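Local coordinates for protein shikimate 5-dehydrogenase (Mycobacterium fortuitum subsp. fortuitum DSM 46621, PDB 4XIJ) that probably catalyses the NADP-dependent interconversion of 3-dehydroshikimate and shikimate, the fourth of seven steps on the route to chorismate, at residues Arg14-Ile23 against Pro65-Pro75; Leu246-Val257 against Lys267-Gly275. All blocks are in the same frame, centred on the assembly; numbering follows the deposited sequence. Where two conformers were deposited one is given.

Interaction 1. Residues Arg14-Ile23 against Pro65-Pro75; sequences RKAAVLGSPI and PEWVGLSVTMP. With SO4 (sulfate ion), chain E; SO4 (sulfate ion), chain F.
E66 O is gripped twice from the other segment, by K15 N (3.0 Å) and R14 NE (2.9 Å): both donors stand well out of its carbonyl plane, one on each face, and neither is on a lone pair. R14 can do this because its chain bends at chi2 and chi3, which folds the guanidinium back over V68; CB of V68 sits over the centre of the R14 guanidinium. NH2 adds a weak bond to P65 O. Next along, CB of K15 stands 3.7 Å from the centroid of the six-membered ring of W67, 12° off its normal, a CH-pi contact, while the amine runs on to T45. The ring's CZ3 meets CB of A17 at its edge. Strands 15-20 and 67-72 run parallel, 26° apart in direction, and backbone bonds join them as far as T73 N to L19 O (2.8 Å). The peptides before P22 and P75 are both cis. S21 N takes a lone pair of M74 O in its plane (2.9 Å), and one water bridges M74 O to P22 O, linking these two loops. OG1 of T73 lies 2.9 Å from an oxygen of each of two sulfates, probably from the crystallisation liquor, whose other partners include H25, K77 and N98. These ions may mark part of the pocket of this substrate-binding domain.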
loop_
_atom_site.group_PDB
_atom_site.type_symbol
_atom_site.label_atom_id
_atom_site.label_comp_id
_atom_site.label_asym_id
_atom_site.label_seq_id
_atom_site.Cartn_x
_atom_site.Cartn_y
_atom_site.Cartn_z
ATOM N N ARG A 14 -2.820 18.395 -17.608
ATOM C CA ARG A 14 -3.737 17.949 -16.567
ATOM C C ARG A 14 -3.137 18.205 -15.192
ATOM O O ARG A 14 -1.950 18.474 -15.062
ATOM C CB ARG A 14 -4.051 16.466 -16.753
ATOM C CG ARG A 14 -4.685 16.114 -18.099
ATOM C CD ARG A 14 -6.011 16.831 -18.393
ATOM N NE ARG A 14 -7.086 16.526 -17.430
ATOM C CZ ARG A 14 -7.879 15.443 -17.480
ATOM N NH1 ARG A 14 -7.731 14.542 -18.444
ATOM N NH2 ARG A 14 -8.843 15.267 -16.577
ATOM N N LYS A 15 -3.985 18.163 -14.165
ATOM C CA LYS A 15 -3.588 18.412 -12.794
ATOM C C LYS A 15 -3.871 17.213 -11.915
ATOM O O LYS A 15 -4.928 16.556 -12.021
ATOM C CB LYS A 15 -4.336 19.613 -12.222
ATOM C CG LYS A 15 -4.130 20.905 -13.078
ATOM C CD LYS A 15 -4.676 22.114 -12.345
ATOM C CE LYS A 15 -3.676 22.534 -11.247
ATOM N NZ LYS A 15 -2.388 23.117 -11.799
ATOM N N ALA A 16 -2.921 16.962 -11.026
ATOM C CA ALA A 16 -3.070 15.923 -10.012
ATOM C C ALA A 16 -2.510 16.407 -8.681
ATOM O O ALA A 16 -1.822 17.442 -8.619
ATOM C CB ALA A 16 -2.382 14.591 -10.472
ATOM N N ALA A 17 -2.763 15.667 -7.618
ATOM C CA ALA A 17 -2.242 16.044 -6.310
ATOM C C ALA A 17 -2.285 14.869 -5.367
ATOM O O ALA A 17 -3.013 13.880 -5.605
ATOM C CB ALA A 17 -3.047 17.205 -5.683
ATOM N N VAL A 18 -1.542 15.009 -4.275
ATOM C CA VAL A 18 -1.742 14.146 -3.100
ATOM C C VAL A 18 -2.392 14.933 -1.981
ATOM O O VAL A 18 -2.029 16.075 -1.718
ATOM C CB VAL A 18 -0.409 13.502 -2.612
ATOM C CG1 VAL A 18 0.691 14.550 -2.204
ATOM C CG2 VAL A 18 -0.678 12.479 -1.462
ATOM N N LEU A 19 -3.407 14.318 -1.372
ATOM C CA LEU A 19 -4.160 14.902 -0.256
ATOM C C LEU A 19 -3.893 14.144 1.036
ATOM O O LEU A 19 -3.917 12.912 1.042
ATOM C CB LEU A 19 -5.662 14.853 -0.531
ATOM C CG LEU A 19 -6.234 15.368 -1.844
ATOM C CD1 LEU A 19 -7.780 15.392 -1.807
ATOM C CD2 LEU A 19 -5.637 16.603 -2.456
ATOM N N GLY A 20 -3.653 14.864 2.125
ATOM C CA GLY A 20 -3.484 14.200 3.399
ATOM C C GLY A 20 -2.916 15.148 4.432
ATOM O O GLY A 20 -2.721 16.341 4.133
ATOM N N SER A 21 -2.619 14.626 5.625
ATOM C CA SER A 21 -2.105 15.461 6.696
ATOM C C SER A 21 -1.548 14.562 7.800
ATOM O O SER A 21 -2.289 13.830 8.434
ATOM C CB SER A 21 -3.202 16.376 7.219
ATOM O OG SER A 21 -2.715 17.133 8.320
ATOM N N PRO A 22 -0.233 14.599 8.022
ATOM C CA PRO A 22 0.747 15.472 7.358
ATOM C C PRO A 22 1.041 15.046 5.911
ATOM O O PRO A 22 0.820 13.891 5.508
ATOM C CB PRO A 22 1.984 15.337 8.270
ATOM C CG PRO A 22 1.871 13.970 8.831
ATOM C CD PRO A 22 0.384 13.802 9.101
ATOM N N ILE A 23 1.530 15.988 5.113
ATOM C CA ILE A 23 1.624 15.721 3.683
ATOM C C ILE A 23 3.062 15.835 3.153
ATOM O O ILE A 23 3.305 15.706 1.950
ATOM C CB ILE A 23 0.630 16.686 2.916
ATOM C CG1 ILE A 23 0.233 16.120 1.566
ATOM C CG2 ILE A 23 1.180 18.091 2.817
ATOM C CD1 ILE A 23 -0.194 14.704 1.604
ATOM N N PRO A 65 -12.621 20.120 -14.499
ATOM C CA PRO A 65 -12.377 18.961 -15.373
ATOM C C PRO A 65 -10.890 18.739 -15.686
ATOM O O PRO A 65 -10.523 17.612 -16.002
ATOM C CB PRO A 65 -13.199 19.285 -16.632
ATOM C CG PRO A 65 -13.425 20.707 -16.584
ATOM C CD PRO A 65 -13.443 21.151 -15.172
ATOM N N GLU A 66 -10.046 19.747 -15.480
ATOM C CA GLU A 66 -8.623 19.549 -15.713
ATOM C C GLU A 66 -7.959 18.600 -14.704
ATOM O O GLU A 66 -6.863 18.068 -14.982
ATOM C CB GLU A 66 -7.885 20.904 -15.721
ATOM C CG GLU A 66 -7.728 21.596 -14.395
ATOM C CD GLU A 66 -8.914 22.461 -13.967
ATOM O OE1 GLU A 66 -10.048 22.274 -14.492
ATOM O OE2 GLU A 66 -8.694 23.345 -13.084
ATOM N N TRP A 67 -8.628 18.359 -13.576
ATOM C CA TRP A 67 -8.089 17.463 -12.554
ATOM C C TRP A 67 -8.348 16.047 -12.981
ATOM O O TRP A 67 -9.517 15.620 -13.099
ATOM C CB TRP A 67 -8.707 17.783 -11.185
ATOM C CG TRP A 67 -8.131 19.066 -10.642
ATOM C CD1 TRP A 67 -8.551 20.357 -10.912
ATOM C CD2 TRP A 67 -7.004 19.179 -9.770
ATOM N NE1 TRP A 67 -7.743 21.252 -10.235
ATOM C CE2 TRP A 67 -6.801 20.550 -9.519
ATOM C CE3 TRP A 67 -6.160 18.241 -9.142
ATOM C CZ2 TRP A 67 -5.771 21.020 -8.673
ATOM C CZ3 TRP A 67 -5.139 18.704 -8.310
ATOM C CH2 TRP A 67 -4.954 20.089 -8.092
ATOM N N VAL A 68 -7.258 15.292 -13.150
ATOM C CA VAL A 68 -7.329 13.958 -13.715
ATOM C C VAL A 68 -7.282 12.883 -12.637
ATOM O O VAL A 68 -7.798 11.787 -12.833
ATOM C CB VAL A 68 -6.156 13.734 -14.726
ATOM C CG1 VAL A 68 -4.776 13.740 -14.031
ATOM C CG2 VAL A 68 -6.356 12.472 -15.558
ATOM N N GLY A 69 -6.605 13.139 -11.519
ATOM C CA GLY A 69 -6.422 12.098 -10.507
ATOM C C GLY A 69 -5.880 12.677 -9.216
ATOM O O GLY A 69 -5.249 13.740 -9.240
ATOM N N LEU A 70 -6.152 11.981 -8.116
ATOM C CA LEU A 70 -5.604 12.316 -6.814
ATOM C C LEU A 70 -5.081 11.086 -6.119
ATOM O O LEU A 70 -5.726 10.029 -6.153
ATOM C CB LEU A 70 -6.675 12.959 -5.925
ATOM C CG LEU A 70 -7.377 14.181 -6.484
ATOM C CD1 LEU A 70 -8.661 14.440 -5.695
ATOM C CD2 LEU A 70 -6.413 15.358 -6.417
ATOM N N SER A 71 -3.937 11.209 -5.470
ATOM C CA SER A 71 -3.491 10.249 -4.488
ATOM C C SER A 71 -3.992 10.711 -3.128
ATOM O O SER A 71 -4.048 11.909 -2.878
ATOM C CB SER A 71 -1.968 10.148 -4.508
ATOM O OG SER A 71 -1.510 9.827 -5.838
ATOM N N VAL A 72 -4.342 9.786 -2.261
ATOM C CA VAL A 72 -4.864 10.189 -0.955
ATOM C C VAL A 72 -4.095 9.420 0.089
ATOM O O VAL A 72 -3.951 8.195 -0.000
ATOM C CB VAL A 72 -6.367 9.891 -0.819
ATOM C CG1 VAL A 72 -6.862 10.262 0.601
ATOM C CG2 VAL A 72 -7.193 10.663 -1.882
ATOM N N THR A 73 -3.583 10.116 1.083
ATOM C CA THR A 73 -2.915 9.409 2.163
ATOM C C THR A 73 -3.632 9.716 3.482
ATOM O O THR A 73 -4.714 10.324 3.485
ATOM C CB THR A 73 -1.392 9.768 2.178
ATOM O OG1 THR A 73 -0.728 8.903 3.104
ATOM C CG2 THR A 73 -1.108 11.263 2.550
ATOM N N MET A 74 -3.080 9.241 4.594
ATOM C CA MET A 74 -3.689 9.469 5.920
ATOM C C MET A 74 -3.888 10.978 6.135
ATOM O O MET A 74 -2.986 11.767 5.791
ATOM C CB MET A 74 -2.796 8.872 7.006
ATOM C CG MET A 74 -2.812 7.368 6.996
ATOM S SD MET A 74 -1.697 6.574 5.786
ATOM C CE MET A 74 -0.109 7.252 6.238
ATOM N N PRO A 75 -5.036 11.407 6.702
ATOM C CA PRO A 75 -6.114 10.621 7.303
ATOM C C PRO A 75 -7.318 10.461 6.374
ATOM O O PRO A 75 -8.402 10.207 6.866
ATOM C CB PRO A 75 -6.491 11.471 8.525
ATOM C CG PRO A 75 -6.372 12.888 7.986
ATOM C CD PRO A 75 -5.178 12.847 7.024
HETATM S S SO4 E . -0.286 5.952 0.564
HETATM O O1 SO4 E . 1.105 5.427 0.526
HETATM O O2 SO4 E . -0.573 6.272 1.997
HETATM O O3 SO4 E . -0.448 7.191 -0.251
HETATM O O4 SO4 E . -1.106 4.955 -0.139
HETATM S S SO4 F . 2.991 8.770 3.424
HETATM O O1 SO4 F . 4.270 8.928 2.721
HETATM O O2 SO4 F . 3.208 8.797 4.864
HETATM O O3 SO4 F . 2.000 9.736 2.964
HETATM O O4 SO4 F . 2.504 7.425 3.095
HETATM O O HOH W 1 -0.273 11.483 6.388
#

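Interaction 2. Residues Leu246-Val257 against Lys267-Gly275; sequences LQMLLNQAFAQV and KEAMRAALG. With EDO (1,2-ethanediol), chain C; SO4 (sulfate ion), chain H.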
loop_
_atom_site.group_PDB
_atom_site.type_symbol
_atom_site.label_atom_id
_atom_site.label_comp_id
_atom_site.label_asym_id
_atom_site.label_seq_id
_atom_site.Cartn_x
_atom_site.Cartn_y
_atom_site.Cartn_z
ATOM N N LEU A 246 10.189 0.528 0.050
ATOM C CA LEU A 246 10.248 1.321 -1.203
ATOM C C LEU A 246 9.577 0.549 -2.333
ATOM O O LEU A 246 9.010 1.159 -3.248
ATOM C CB LEU A 246 11.681 1.686 -1.611
ATOM C CG LEU A 246 12.299 2.720 -0.676
ATOM C CD1 LEU A 246 13.780 2.827 -1.065
ATOM C CD2 LEU A 246 11.577 4.103 -0.762
ATOM N N GLN A 247 9.632 -0.781 -2.307
ATOM C CA GLN A 247 8.962 -1.522 -3.386
ATOM C C GLN A 247 7.422 -1.466 -3.288
ATOM O O GLN A 247 6.740 -1.555 -4.310
ATOM C CB GLN A 247 9.423 -3.000 -3.397
ATOM C CG GLN A 247 10.916 -3.151 -3.647
ATOM C CD GLN A 247 11.393 -2.393 -4.893
ATOM O OE1 GLN A 247 12.378 -1.624 -4.831
ATOM N NE2 GLN A 247 10.764 -2.638 -6.010
ATOM N N MET A 248 6.874 -1.352 -2.071
ATOM C CA MET A 248 5.453 -1.082 -1.905
ATOM C C MET A 248 5.111 0.288 -2.506
ATOM O O MET A 248 4.202 0.395 -3.301
ATOM C CB MET A 248 5.063 -1.150 -0.429
ATOM C CG MET A 248 5.257 -2.568 0.100
ATOM S SD MET A 248 5.183 -2.638 1.913
ATOM C CE MET A 248 3.531 -2.041 2.291
ATOM N N LEU A 249 5.888 1.318 -2.160
ATOM C CA LEU A 249 5.622 2.672 -2.696
ATOM C C LEU A 249 5.700 2.671 -4.228
ATOM O O LEU A 249 4.835 3.271 -4.904
ATOM C CB LEU A 249 6.597 3.730 -2.128
ATOM C CG LEU A 249 6.552 3.986 -0.622
ATOM C CD1 LEU A 249 7.550 5.081 -0.267
ATOM C CD2 LEU A 249 5.148 4.355 -0.161
ATOM N N LEU A 250 6.693 1.984 -4.786
ATOM C CA LEU A 250 6.844 1.902 -6.234
ATOM C C LEU A 250 5.617 1.294 -6.893
ATOM O O LEU A 250 5.048 1.879 -7.812
ATOM C CB LEU A 250 8.092 1.095 -6.560
ATOM C CG LEU A 250 8.377 0.989 -8.064
ATOM C CD1 LEU A 250 8.843 2.303 -8.618
ATOM C CD2 LEU A 250 9.436 -0.083 -8.250
ATOM N N ASN A 251 5.194 0.120 -6.395
ATOM C CA ASN A 251 4.082 -0.566 -7.007
ATOM C C ASN A 251 2.719 0.134 -6.779
ATOM O O ASN A 251 1.884 0.118 -7.681
ATOM C CB ASN A 251 4.063 -2.014 -6.540
ATOM C CG ASN A 251 5.072 -2.865 -7.296
ATOM O OD1 ASN A 251 4.792 -3.343 -8.413
ATOM N ND2 ASN A 251 6.269 -3.029 -6.731
ATOM N N GLN A 252 2.551 0.817 -5.657
ATOM C CA GLN A 252 1.385 1.680 -5.445
ATOM C C GLN A 252 1.275 2.740 -6.538
ATOM O O GLN A 252 0.189 3.078 -7.018
ATOM C CB GLN A 252 1.454 2.415 -4.073
ATOM C CG GLN A 252 1.246 1.553 -2.856
ATOM C CD GLN A 252 1.729 2.241 -1.589
ATOM O OE1 GLN A 252 1.861 3.484 -1.555
ATOM N NE2 GLN A 252 1.958 1.459 -0.539
ATOM N N ALA A 253 2.431 3.304 -6.886
ATOM C CA ALA A 253 2.483 4.419 -7.804
ATOM C C ALA A 253 2.303 3.950 -9.244
ATOM O O ALA A 253 1.731 4.695 -10.051
ATOM C CB ALA A 253 3.829 5.173 -7.641
ATOM N N PHE A 254 2.833 2.760 -9.584
ATOM C CA PHE A 254 2.695 2.254 -10.971
ATOM C C PHE A 254 1.222 2.310 -11.356
ATOM O O PHE A 254 0.824 2.793 -12.441
ATOM C CB PHE A 254 3.127 0.799 -11.102
ATOM C CG PHE A 254 4.595 0.534 -11.069
ATOM C CD1 PHE A 254 5.545 1.506 -11.356
ATOM C CD2 PHE A 254 5.028 -0.762 -10.790
ATOM C CE1 PHE A 254 6.898 1.182 -11.401
ATOM C CE2 PHE A 254 6.371 -1.091 -10.810
ATOM C CZ PHE A 254 7.322 -0.117 -11.111
ATOM N N ALA A 255 0.390 1.804 -10.447
ATOM C CA ALA A 255 -1.017 1.649 -10.772
ATOM C C ALA A 255 -1.758 3.011 -10.901
ATOM O O ALA A 255 -2.575 3.223 -11.791
ATOM C CB ALA A 255 -1.665 0.749 -9.701
ATOM N N GLN A 256 -1.390 3.961 -10.059
ATOM C CA GLN A 256 -1.937 5.308 -10.170
ATOM C C GLN A 256 -1.522 5.976 -11.470
ATOM O O GLN A 256 -2.350 6.601 -12.152
ATOM C CB GLN A 256 -1.481 6.165 -9.003
ATOM C CG GLN A 256 -1.999 5.640 -7.664
ATOM C CD GLN A 256 -1.588 6.495 -6.511
ATOM O OE1 GLN A 256 -0.554 7.170 -6.588
ATOM N NE2 GLN A 256 -2.357 6.459 -5.429
ATOM N N VAL A 257 -0.235 5.856 -11.830
ATOM C CA VAL A 257 0.237 6.490 -13.074
ATOM C C VAL A 257 -0.525 5.913 -14.274
ATOM O O VAL A 257 -0.934 6.695 -15.175
ATOM C CB VAL A 257 1.751 6.329 -13.241
ATOM C CG1 VAL A 257 2.221 6.693 -14.685
ATOM C CG2 VAL A 257 2.472 7.183 -12.176
ATOM N N LYS A 267 8.628 2.163 -15.892
ATOM C CA LYS A 267 9.095 1.604 -14.613
ATOM C C LYS A 267 10.535 1.982 -14.280
ATOM O O LYS A 267 10.835 2.245 -13.110
ATOM C CB LYS A 267 8.939 0.076 -14.573
ATOM C CG LYS A 267 7.492 -0.374 -14.701
ATOM C CD LYS A 267 7.277 -1.849 -14.403
ATOM C CE LYS A 267 5.799 -2.134 -14.300
ATOM N NZ LYS A 267 5.490 -3.569 -13.936
ATOM N N GLU A 268 11.439 2.024 -15.268
ATOM C CA GLU A 268 12.822 2.363 -14.955
ATOM C C GLU A 268 12.899 3.807 -14.499
ATOM O O GLU A 268 13.685 4.159 -13.594
ATOM C CB GLU A 268 13.757 2.101 -16.146
ATOM C CG GLU A 268 14.113 0.592 -16.284
ATOM C CD GLU A 268 14.994 0.038 -15.133
ATOM O OE1 GLU A 268 16.254 0.259 -15.187
ATOM O OE2 GLU A 268 14.451 -0.625 -14.211
ATOM N N ALA A 269 12.129 4.682 -15.137
ATOM C CA ALA A 269 12.160 6.110 -14.761
ATOM C C ALA A 269 11.642 6.254 -13.325
ATOM O O ALA A 269 12.193 7.025 -12.538
ATOM C CB ALA A 269 11.328 6.915 -15.730
ATOM N N MET A 270 10.600 5.514 -12.967
ATOM C CA MET A 270 10.073 5.604 -11.599
ATOM C C MET A 270 11.036 4.992 -10.583
ATOM O O MET A 270 11.174 5.506 -9.471
ATOM C CB MET A 270 8.688 4.937 -11.549
ATOM C CG MET A 270 7.696 5.776 -12.368
ATOM S SD MET A 270 6.049 5.065 -12.435
ATOM C CE MET A 270 5.441 5.368 -10.747
ATOM N N ARG A 271 11.712 3.904 -10.967
ATOM C CA ARG A 271 12.755 3.365 -10.074
ATOM C C ARG A 271 13.877 4.373 -9.821
ATOM O O ARG A 271 14.453 4.379 -8.701
ATOM C CB ARG A 271 13.350 2.061 -10.607
ATOM C CG ARG A 271 12.344 0.889 -10.547
ATOM C CD ARG A 271 12.917 -0.381 -11.206
ATOM N NE ARG A 271 11.924 -1.447 -11.163
ATOM C CZ ARG A 271 11.433 -2.065 -12.240
ATOM N NH1 ARG A 271 10.522 -3.013 -12.081
ATOM N NH2 ARG A 271 11.881 -1.753 -13.458
ATOM N N ALA A 272 14.230 5.173 -10.833
ATOM C CA ALA A 272 15.273 6.175 -10.639
ATOM C C ALA A 272 14.866 7.208 -9.596
ATOM O O ALA A 272 15.722 7.804 -8.960
ATOM C CB ALA A 272 15.627 6.869 -11.992
ATOM N N ALA A 273 13.560 7.421 -9.423
ATOM C CA ALA A 273 13.059 8.427 -8.485
ATOM C C ALA A 273 12.724 7.852 -7.101
ATOM O O ALA A 273 12.282 8.558 -6.202
ATOM C CB ALA A 273 11.794 9.124 -9.082
ATOM N N LEU A 274 12.959 6.580 -6.925
ATOM C CA LEU A 274 12.519 5.877 -5.721
ATOM C C LEU A 274 13.520 6.045 -4.577
ATOM O O LEU A 274 14.698 5.715 -4.740
ATOM C CB LEU A 274 12.335 4.405 -6.059
ATOM C CG LEU A 274 11.651 3.566 -4.987
ATOM C CD1 LEU A 274 10.201 3.994 -4.806
ATOM C CD2 LEU A 274 11.750 2.084 -5.416
ATOM N N GLY A 275 13.039 6.525 -3.428
ATOM C CA GLY A 275 13.852 6.709 -2.242
ATOM C C GLY A 275 13.104 7.580 -1.250
ATOM O O GLY A 275 12.009 8.090 -1.596
ATOM O OXT GLY A 275 13.550 7.813 -0.109
HETATM C C1 EDO C . 11.024 0.530 -17.921
HETATM O O1 EDO C . 11.241 1.881 -18.137
HETATM C C2 EDO C . 9.912 0.218 -18.866
HETATM O O2 EDO C . 8.706 0.205 -18.096
HETATM S S SO4 H . 9.989 -4.882 -15.057
HETATM O O1 SO4 H . 10.509 -3.523 -15.340
HETATM O O2 SO4 H . 11.084 -5.864 -15.172
HETATM O O3 SO4 H . 8.952 -5.213 -16.049
HETATM O O4 SO4 H . 9.401 -4.956 -13.707
HETATM O O HOH W 2 11.911 -2.413 -8.519
#
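A helical hairpin at the C terminus holds this contact: helix 246-257 is met by the short helix 267-272 and the tail after it. The axes approach to 10.6 Å at 136°, and no hydrogen bond runs between the segments. M270 fits among L250, A253, F254 and V257. Its chain is extended to SD and then bends at chi3 (73°), bringing CE to 3.5 Å from CB of A253 and placing it against CG2 of V257. SD lies in the plane of the F254 ring, 5.0 Å from its centroid, an edge-on Met-aromatic contact. One face of that ring carries the extended chain of K267, whose CG makes a CH-pi contact 4.0 Å from the centroid; the opposite face rests near L250 O. Further along, CD2 of L250 touches CG of R271 (3.8 Å), and L274 drops its two methyls between CB of L250 and the L246 backbone, CD1 coming within 3.4 Å of L246 O. On the outer side a water joins NE2 of Q247 to NE of R271, whose NH2 forms a salt bridge with OE2 of E268 (2.9 Å) and whose NH1 and NH2 clasp a sulfate, probably from the crystallisation liquor. The terminal carboxylate of G275 pairs with R27. The result is a single knob-into-hole contact between two inclined helices, with an apolar centre and a charged, solvent-exposed border.

From the N terminus, interaction 1 comes first: strand 15-20 runs out through helix 28-38, strand 45-50 and helix 56-61 before 65-75 returns beside it, closing a loop of 41 residues. The chain then completes the mixed sheet and builds the parallel one, probably a Rossmann-type NADP-binding fold, before interaction 2, where only nine residues separate 246-257 from 267-275. The two loops are in series, neither nested nor crossed, with centres about 17 Å apart. Helix 246-257 nevertheless reaches interaction 1: in the conformer given, S71 OG lies 2.9 Å from Q256 OE1, a probable hydrogen bond. Helix 28-38 borders both, H32 meeting S71 and V257, while A269 and A273 also touch it and G275 reaches R27.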